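PDB 4QVR: uncharacterized hypothetical protein FTT_1539c from Francisella tularensis subsp. tularensis, which is of unknown function, contains a DUF6844 domain and probably carries a signal sequence. Local coordinates for residues A125-N128 with S132-V135. Sequence-based numbering, arbitrary orientation.
Sequences ASVN and SNYV
Asn128 and Asn133 bind across the short connection that carries the chain from strand 117-126 into helix 134-159, and three hydrogen bonds close the turn. The backbone N of Asn128 donates to OD1 of Asn133 at 2.7 Å; the donor is tilted 26° from the plane of that carbonyl. The amide of Asn128 then uses both of its ends on a single residue. Its OD1 accepts the backbone N-H of Ser132 at 2.8 Å, in the carbonyl plane and on a lone pair, through a rather bent bond. Its ND2 donates almost straight to OG of Ser132 at 2.7 Å, with the hydroxyl oxygen close to the amide plane. The CG of Asn128 sits between its backbone N and carbonyl carbon (chi1 64°), which turns the flat group across the turn to this residue. Weak hydrogen bonds link Thr130 OG1 with Asn128 OD1 and with Ser132 OG, adding to the grip from within the loop.

Stacking and van der Waals contacts fill in the rest. The amides of Asn128 and Asn133 lie nearly parallel, 13° apart, one reaching in from each side of the turn, with Asn128 CG 3.4 Å from Asn133 OD1. That same oxygen lies 3.3 Å from CA of Val127. Farther along, CG1 of Val127 approaches CA of Tyr134 at 4.3 Å, while the tyrosine side chain packs on Val258 and Glu260 of strand 251-261.

Asn133 occupies the N-cap position, yet its side chain makes no capping bond and turns back to the strand exit instead. With both amide ends of Asn128 engaged, rotation of that group should be restricted, so this surface turn ties the strand end to the helix start through side-chain amides and a hydroxyl, helped by two backbone N-H donors.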
# COMPACT_ATOMS: atom_id res chain seq x y z
N ALA A 125 -9.48 -2.76 -12.69
CA ALA A 125 -8.87 -2.56 -14.00
C ALA A 125 -9.59 -3.46 -14.93
O ALA A 125 -10.09 -4.49 -14.50
CB ALA A 125 -7.41 -2.93 -13.97
N SER A 126 -9.65 -3.09 -16.22
CA SER A 126 -10.35 -3.93 -17.20
C SER A 126 -9.43 -5.04 -17.59
O SER A 126 -8.21 -4.89 -17.44
CB SER A 126 -10.71 -3.14 -18.45
OG SER A 126 -11.35 -1.93 -18.10
N VAL A 127 -9.99 -6.15 -18.05
CA VAL A 127 -9.19 -7.25 -18.58
C VAL A 127 -9.57 -7.34 -20.06
O VAL A 127 -10.58 -6.74 -20.46
CB VAL A 127 -9.47 -8.61 -17.91
CG1 VAL A 127 -9.12 -8.57 -16.45
CG2 VAL A 127 -10.92 -9.05 -18.11
N ASN A 128 -8.78 -8.04 -20.89
CA ASN A 128 -9.16 -8.17 -22.31
C ASN A 128 -10.18 -9.29 -22.50
O ASN A 128 -10.50 -10.02 -21.56
CB ASN A 128 -7.94 -8.33 -23.22
CG ASN A 128 -7.17 -9.61 -22.96
OD1 ASN A 128 -7.68 -10.55 -22.37
ND2 ASN A 128 -5.93 -9.64 -23.42
N SER A 132 -6.36 -12.67 -21.16
CA SER A 132 -4.92 -12.96 -21.19
C SER A 132 -4.08 -11.89 -20.48
O SER A 132 -2.93 -12.14 -20.17
CB SER A 132 -4.40 -13.14 -22.63
OG SER A 132 -4.50 -11.95 -23.40
N ASN A 133 -4.65 -10.72 -20.21
CA ASN A 133 -3.90 -9.68 -19.49
C ASN A 133 -4.34 -9.57 -18.03
O ASN A 133 -4.14 -8.55 -17.39
CB ASN A 133 -4.02 -8.32 -20.19
CG ASN A 133 -5.42 -7.78 -20.17
OD1 ASN A 133 -6.36 -8.50 -19.84
ND2 ASN A 133 -5.58 -6.53 -20.56
N TYR A 134 -4.95 -10.64 -17.52
CA TYR A 134 -5.41 -10.70 -16.16
C TYR A 134 -4.34 -10.33 -15.14
O TYR A 134 -4.59 -9.53 -14.25
CB TYR A 134 -5.94 -12.12 -15.83
CG TYR A 134 -6.10 -12.34 -14.33
CD1 TYR A 134 -7.16 -11.79 -13.63
CD2 TYR A 134 -5.15 -13.07 -13.61
CE1 TYR A 134 -7.30 -11.97 -12.25
CE2 TYR A 134 -5.27 -13.24 -12.22
CZ TYR A 134 -6.35 -12.69 -11.55
OH TYR A 134 -6.49 -12.87 -10.16
N VAL A 135 -3.16 -10.91 -15.25
CA VAL A 135 -2.10 -10.61 -14.27
C VAL A 135 -1.71 -9.14 -14.24
O VAL A 135 -1.59 -8.56 -13.15
CB VAL A 135 -0.86 -11.47 -14.45
CG1 VAL A 135 -1.20 -12.94 -14.22
CG2 VAL A 135 -0.25 -11.27 -15.84